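Local atomic coordinates of lipase (Streptomyces rimosus, PDB entry 5MAL), a protein that hydrolyses triacylglycerols and other esters, preferring medium-length acyl chains, as a secreted serine esterase of the GDSL (SGNH hydrolase) family. Residues Q96-S99 and A100-R104; K107-A110 and Y111-T115; G186-N189 and T190-G194. All blocks are in the same frame, centred on the assembly; numbering follows the deposited sequence.

Contact 1 (Q96-S99 and A100-R104)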
loop_
_atom_site.group_PDB
_atom_site.type_symbol
_atom_site.label_atom_id
_atom_site.label_comp_id
_atom_site.label_asym_id
_atom_site.label_seq_id
_atom_site.Cartn_x
_atom_site.Cartn_y
_atom_site.Cartn_z
ATOM N N GLN A 96 21.983 -8.695 2.410
ATOM C CA GLN A 96 23.323 -8.191 2.106
ATOM C C GLN A 96 23.925 -7.265 3.155
ATOM O O GLN A 96 25.067 -6.814 3.007
ATOM C CB GLN A 96 23.297 -7.477 0.762
ATOM C CG GLN A 96 22.909 -8.396 -0.367
ATOM C CD GLN A 96 23.071 -7.732 -1.702
ATOM O OE1 GLN A 96 23.581 -6.619 -1.784
ATOM N NE2 GLN A 96 22.647 -8.407 -2.758
ATOM N N GLY A 97 23.170 -6.989 4.211
ATOM C CA GLY A 97 23.695 -6.201 5.307
ATOM C C GLY A 97 23.491 -4.707 5.154
ATOM O O GLY A 97 22.987 -4.229 4.140
ATOM N N GLU A 98 23.903 -3.969 6.174
ATOM C CA GLU A 98 23.511 -2.585 6.315
ATOM C C GLU A 98 23.971 -1.665 5.194
ATOM O O GLU A 98 23.189 -0.852 4.708
ATOM C CB GLU A 98 24.019 -2.022 7.637
ATOM C CG GLU A 98 23.571 -0.601 7.859
ATOM C CD GLU A 98 24.176 0.018 9.087
ATOM O OE1 GLU A 98 25.374 0.380 9.050
ATOM O OE2 GLU A 98 23.454 0.139 10.094
ATOM N N SER A 99 25.237 -1.768 4.805
ATOM C CA SER A 99 25.758 -0.867 3.787
ATOM C C SER A 99 24.975 -1.027 2.490
ATOM O O SER A 99 24.486 -0.041 1.935
ATOM C CB SER A 99 27.240 -1.112 3.541
ATOM O OG SER A 99 27.688 -0.239 2.517
ATOM N N ALA A 100 24.851 -2.271 2.027
ATOM C CA ALA A 100 24.076 -2.564 0.825
ATOM C C ALA A 100 22.628 -2.107 1.004
ATOM O O ALA A 100 22.034 -1.521 0.102
ATOM C CB ALA A 100 24.139 -4.040 0.499
ATOM N N CYS A 101 22.074 -2.359 2.189
ATOM C CA CYS A 101 20.711 -1.942 2.492
ATOM C C CYS A 101 20.541 -0.431 2.350
ATOM O O CYS A 101 19.638 0.035 1.660
ATOM C CB CYS A 101 20.320 -2.376 3.905
ATOM S SG CYS A 101 18.622 -1.952 4.325
ATOM N N LEU A 102 21.419 0.330 2.992
ATOM C CA LEU A 102 21.315 1.782 2.969
ATOM C C LEU A 102 21.415 2.300 1.531
ATOM O O LEU A 102 20.677 3.196 1.131
ATOM C CB LEU A 102 22.395 2.410 3.848
ATOM C CG LEU A 102 22.237 2.114 5.346
ATOM C CD1 LEU A 102 23.290 2.860 6.171
ATOM C CD2 LEU A 102 20.825 2.444 5.824
ATOM N N ALA A 103 22.310 1.702 0.756
ATOM C CA ALA A 103 22.484 2.065 -0.652
ATOM C C ALA A 103 21.215 1.790 -1.461
ATOM O O ALA A 103 20.799 2.600 -2.297
ATOM C CB ALA A 103 23.662 1.300 -1.244
ATOM N N ARG A 104 20.621 0.628 -1.215
ATOM C CA ARG A 104 19.409 0.226 -1.909
ATOM C C ARG A 104 18.251 1.153 -1.555
ATOM O O ARG A 104 17.486 1.549 -2.428
ATOM C CB ARG A 104 19.065 -1.228 -1.571
ATOM C CG ARG A 104 17.931 -1.807 -2.386
ATOM C CD ARG A 104 18.284 -1.842 -3.862
ATOM N NE ARG A 104 17.127 -2.152 -4.699
ATOM C CZ ARG A 104 16.262 -1.241 -5.146
ATOM N NH1 ARG A 104 16.421 0.042 -4.835
ATOM N NH2 ARG A 104 15.237 -1.613 -5.908
HETATM O O HOH W 1 26.334 -4.253 3.008
#
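Leu102 N donates to Glu98 O over 2.7 Å, nearly along the C=O axis, the shortest of three successive i to i+4 bonds in the first turns of helix 98-130. Cys101 N reaches Gly97 O at 2.9 Å with the same straight approach to the carbonyl, whereas Ala103 N meets Ser99 O from a donor position tilted 19° from the carbonyl plane. A water bridges the start of the helix: it gives a proton to Gln96 O and takes one from Ala100 N at 2.7 Å, so an amide of the first turn is paired through solvent with the carbonyl of Gln96. Gly97 links the two helices. It leaves helical angles after helix 86-96 with positive phi (89°) and serves as N-cap of helix 98-130; a CB here would collide with the carbonyl oxygen of Gln96. Cys101, buried one turn on, is joined by a disulfide to Cys93 of the preceding helix, and Arg104 forms a salt bridge with Asp88, so the helical hairpin is tied covalently and by charge. With SG anti to the backbone N (chi1 -178°) the sulfur of Cys101 is carried out to Cys93, while its CB lies against the carbonyl oxygens of Gly97 and Glu98. On another side of the helix Glu98 and Leu102 run side by side and point the same way, Glu98 CG lying 3.9 Å from Leu102 CD1. The carboxylate of Glu98 continues past this apolar contact to hydrogen-bond Ser156, and Leu102 also touches Ala162 of helix 159-180. The extended side chain of Gln96 runs along the methyl of Ala100, whose CB is 3.5 Å from both CB and OE1 of the glutamine.

Contact 2 (K107-A110 and Y111-T115)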
loop_
_atom_site.group_PDB
_atom_site.type_symbol
_atom_site.label_atom_id
_atom_site.label_comp_id
_atom_site.label_asym_id
_atom_site.label_seq_id
_atom_site.Cartn_x
_atom_site.Cartn_y
_atom_site.Cartn_z
ATOM N N LYS A 107 18.631 4.498 -3.231
ATOM C CA LYS A 107 18.232 4.400 -4.629
ATOM C C LYS A 107 16.708 4.433 -4.695
ATOM O O LYS A 107 16.132 5.129 -5.512
ATOM C CB LYS A 107 18.806 3.128 -5.267
ATOM C CG LYS A 107 18.222 2.756 -6.626
ATOM C CD LYS A 107 18.759 1.417 -7.107
ATOM C CE LYS A 107 18.007 0.930 -8.340
ATOM N NZ LYS A 107 18.483 -0.413 -8.796
ATOM N N ALA A 108 16.060 3.708 -3.789
ATOM C CA ALA A 108 14.604 3.692 -3.736
ATOM C C ALA A 108 14.071 5.077 -3.420
ATOM O O ALA A 108 13.080 5.518 -4.000
ATOM C CB ALA A 108 14.112 2.678 -2.694
ATOM N N ARG A 109 14.734 5.772 -2.503
ATOM C CA ARG A 109 14.252 7.077 -2.073
ATOM C C ARG A 109 14.444 8.112 -3.171
ATOM O O ARG A 109 13.635 9.024 -3.311
ATOM C CB ARG A 109 14.956 7.526 -0.796
ATOM C CG ARG A 109 14.521 6.733 0.423
ATOM C CD ARG A 109 15.180 7.278 1.658
ATOM N NE ARG A 109 14.662 8.602 1.964
ATOM C CZ ARG A 109 15.230 9.445 2.817
ATOM N NH1 ARG A 109 16.353 9.103 3.443
ATOM N NH2 ARG A 109 14.676 10.628 3.038
ATOM N N ALA A 110 15.513 7.967 -3.948
ATOM C CA ALA A 110 15.702 8.840 -5.101
ATOM C C ALA A 110 14.547 8.636 -6.070
ATOM O O ALA A 110 14.024 9.598 -6.630
ATOM C CB ALA A 110 17.028 8.569 -5.779
ATOM N N TYR A 111 14.143 7.378 -6.247
ATOM C CA TYR A 111 13.037 7.050 -7.137
ATOM C C TYR A 111 11.758 7.704 -6.670
ATOM O O TYR A 111 11.062 8.368 -7.440
ATOM C CB TYR A 111 12.819 5.543 -7.228
ATOM C CG TYR A 111 11.903 5.173 -8.373
ATOM C CD1 TYR A 111 10.520 5.319 -8.270
ATOM C CD2 TYR A 111 12.424 4.691 -9.563
ATOM C CE1 TYR A 111 9.685 4.990 -9.325
ATOM C CE2 TYR A 111 11.597 4.351 -10.617
ATOM C CZ TYR A 111 10.235 4.510 -10.499
ATOM O OH TYR A 111 9.430 4.175 -11.566
ATOM N N ILE A 112 11.441 7.477 -5.403
ATOM C CA ILE A 112 10.263 8.053 -4.786
ATOM C C ILE A 112 10.186 9.558 -4.956
ATOM O O ILE A 112 9.146 10.097 -5.339
ATOM C CB ILE A 112 10.235 7.741 -3.302
ATOM C CG1 ILE A 112 10.025 6.239 -3.094
ATOM C CG2 ILE A 112 9.171 8.564 -2.612
ATOM C CD1 ILE A 112 10.443 5.743 -1.718
ATOM N N GLN A 113 11.288 10.241 -4.658
ATOM C CA GLN A 113 11.281 11.695 -4.637
ATOM C C GLN A 113 11.222 12.280 -6.049
ATOM O O GLN A 113 10.599 13.316 -6.274
ATOM C CB GLN A 113 12.520 12.213 -3.903
ATOM C CG GLN A 113 12.606 11.741 -2.446
ATOM C CD GLN A 113 13.924 12.100 -1.771
ATOM O OE1 GLN A 113 14.730 12.861 -2.312
ATOM N NE2 GLN A 113 14.150 11.548 -0.581
ATOM N N GLN A 114 11.854 11.591 -6.996
ATOM C CA GLN A 114 12.097 12.145 -8.331
ATOM C C GLN A 114 11.195 11.564 -9.418
ATOM O O GLN A 114 10.560 12.297 -10.187
ATOM C CB GLN A 114 13.556 11.916 -8.710
ATOM C CG GLN A 114 14.536 12.652 -7.813
ATOM C CD GLN A 114 15.958 12.125 -7.929
ATOM O OE1 GLN A 114 16.330 11.513 -8.929
ATOM N NE2 GLN A 114 16.757 12.348 -6.887
ATOM N N THR A 115 11.150 10.239 -9.465
ATOM C CA THR A 115 10.622 9.505 -10.607
ATOM C C THR A 115 9.149 9.166 -10.415
ATOM O O THR A 115 8.347 9.225 -11.348
ATOM C CB THR A 115 11.417 8.209 -10.827
ATOM O OG1 THR A 115 12.826 8.474 -10.718
ATOM C CG2 THR A 115 11.104 7.619 -12.169
#
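Tyr111, Ile112, Gln113 and Gln114 donate their backbone N-H groups in turn to the carbonyl oxygens of Lys107, Ala108, Arg109 and Ala110, an unbroken i to i+4 ladder whose last N-H...O angle falls to 139°. The helix widens here into a pi-type turn at 111-115. Thr115 N still bonds Tyr111 O at 2.8 Å, and Gln114 N reaches the same oxygen only weakly. Arg109 and Gln113, one turn apart, cross obliquely with the guanidinium and amide planes 75° apart. Their nearest side-chain atoms, Arg109 NH2 and Gln113 NE2, are 3.8 Å apart. Both are directed at the same carboxylate: Arg109 NE makes a salt bridge and Gln113 NE2 a hydrogen bond to OD2 of Asp169, a shared acceptor that explains why two donor-bearing groups sit together. Gln113 CG passes 3.0 Å from Arg109 O. Asp169 belongs to helix 159-180, so this polar group joins two long helices of the alpha/beta fold of an SGNH hydrolase. Within its own helix Ile112 lies against the backbone one turn back, CG1 3.3 Å from Ala108 O and CD1 near Arg109 CA. Its apolar partners across helices are Val173 of helix 159-180 and Phe86 of helix 86-96. Tyr111 leaves the helix in another direction: CG is anti to the backbone N (chi1 -167°), CB rests 3.2 Å from Ala108 O, and Thr115 CB covers one ring face, 3.7 Å above its centre. The phenolic OH hydrogen-bonds Gln119 farther along the helix. Gln114 lies along Ala110, its CB 3.1 Å from Ala110 O and its NE2 beside the alanine CB.

Contact 3 (G186-N189 and T190-G194)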
loop_
_atom_site.group_PDB
_atom_site.type_symbol
_atom_site.label_atom_id
_atom_site.label_comp_id
_atom_site.label_asym_id
_atom_site.label_seq_id
_atom_site.Cartn_x
_atom_site.Cartn_y
_atom_site.Cartn_z
ATOM N N GLY A 186 -5.167 8.952 2.721
ATOM C CA GLY A 186 -5.346 8.290 3.993
ATOM C C GLY A 186 -3.983 7.910 4.536
ATOM O O GLY A 186 -3.294 7.031 4.001
ATOM N N ASP A 187 -3.575 8.607 5.586
ATOM C CA ASP A 187 -2.292 8.348 6.226
ATOM C C ASP A 187 -2.441 7.177 7.186
ATOM O O ASP A 187 -3.082 7.301 8.229
ATOM C CB ASP A 187 -1.816 9.597 6.967
ATOM C CG ASP A 187 -0.503 9.386 7.694
ATOM O OD1 ASP A 187 0.113 8.310 7.550
ATOM O OD2 ASP A 187 -0.078 10.322 8.406
ATOM N N VAL A 188 -1.849 6.037 6.860
ATOM C CA VAL A 188 -2.091 4.876 7.710
ATOM C C VAL A 188 -1.170 4.840 8.927
ATOM O O VAL A 188 -1.305 3.969 9.777
ATOM C CB VAL A 188 -1.968 3.556 6.922
ATOM C CG1 VAL A 188 -3.073 3.488 5.862
ATOM C CG2 VAL A 188 -0.581 3.394 6.303
ATOM N N ASN A 189 -0.265 5.804 9.044
ATOM C CA ASN A 189 0.508 5.916 10.271
ATOM C C ASN A 189 -0.370 6.346 11.428
ATOM O O ASN A 189 -0.002 6.193 12.591
ATOM C CB ASN A 189 1.654 6.899 10.100
ATOM C CG ASN A 189 2.745 6.347 9.248
ATOM O OD1 ASN A 189 3.138 5.194 9.408
ATOM N ND2 ASN A 189 3.242 7.157 8.324
ATOM N N THR A 190 -1.538 6.889 11.114
ATOM C CA THR A 190 -2.439 7.307 12.172
ATOM C C THR A 190 -2.867 6.076 12.965
ATOM O O THR A 190 -3.076 6.140 14.177
ATOM C CB THR A 190 -3.658 8.050 11.618
ATOM O OG1 THR A 190 -4.319 7.240 10.642
ATOM C CG2 THR A 190 -3.222 9.347 10.964
ATOM N N THR A 191 -2.966 4.945 12.281
ATOM C CA THR A 191 -3.413 3.715 12.933
ATOM C C THR A 191 -2.271 2.748 13.216
ATOM O O THR A 191 -2.342 1.989 14.177
ATOM C CB THR A 191 -4.449 2.980 12.094
ATOM O OG1 THR A 191 -3.956 2.857 10.755
ATOM C CG2 THR A 191 -5.778 3.750 12.081
ATOM N N PHE A 192 -1.247 2.732 12.357
ATOM C CA PHE A 192 -0.123 1.809 12.558
ATOM C C PHE A 192 0.867 2.271 13.632
ATOM O O PHE A 192 1.728 1.498 14.049
ATOM C CB PHE A 192 0.639 1.576 11.238
ATOM C CG PHE A 192 0.022 0.524 10.352
ATOM C CD1 PHE A 192 -0.953 0.863 9.427
ATOM C CD2 PHE A 192 0.429 -0.810 10.446
ATOM C CE1 PHE A 192 -1.524 -0.106 8.599
ATOM C CE2 PHE A 192 -0.128 -1.788 9.617
ATOM C CZ PHE A 192 -1.113 -1.433 8.692
ATOM N N ALA A 193 0.763 3.521 14.072
ATOM C CA ALA A 193 1.616 3.985 15.167
ATOM C C ALA A 193 1.336 3.116 16.384
ATOM O O ALA A 193 0.187 2.934 16.770
ATOM C CB ALA A 193 1.369 5.453 15.478
ATOM N N GLY A 194 2.384 2.550 16.966
ATOM C CA GLY A 194 2.211 1.648 18.090
ATOM C C GLY A 194 2.097 0.223 17.606
ATOM O O GLY A 194 2.005 -0.715 18.400
#
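Val188 lies alongside Phe192, both side chains pointing the same way, with Val188 CB 3.8 Å from ring atom CD1 of Phe192. Val188 O lies in the plane of that ring at its edge, 3.1 Å from the same CD1. This oxygen also accepts from Phe192 N in its carbonyl plane at 2.9 Å, and from Thr191 N, which stands above that plane. Thr191 OG1 also lies 3.0 Å from Val188 O, though its hydroxyl hydrogen-bonds Gly225 O. Asp187 O is held twice by a single residue: Thr190 OG1 approaches almost straight on at 2.7 Å, and Thr190 N comes from above the carbonyl plane. The threonine hydroxyl sits between its backbone N and carbonyl carbon (chi1 55°), which turns it back onto that oxygen. Asp187 OD1 accepts from Asn189 N at 2.9 Å, met from above the carboxylate plane. An alanine at Asp187 would remove this acceptor and would probably leave Asn189 N without its capping partner, making the helix start less firmly set. Phe192 also packs on Pro142 and Leu204, its side chain about 9 Å from that of His216, the probable active-site histidine. The whole is a side-chain-capped short helix, 189-192, following edge strand 184-186 of the parallel sheet in this SGNH hydrolase fold.

How the contacts relate
From the N terminus, the chain first builds strands 3-8, 46-49 and 74-78, then helix 86-96. Contact 1 closes the tight turn from that helix into helix 98-130, and contact 2 follows after a gap of two residues on the same helix, the two centres 16 Å apart. After strand 135-139 and helix 159-180, which flanks both earlier contacts, the chain enters strand 184-186, and contact 3 closes the short turn into helix 189-192. The three are in series; none nests in or crosses another. Contacts 1 and 2 belong to the layer of long helices, whereas contact 3, its centre 22 Å from that of contact 2, joins the sheet edge to helix 219-232.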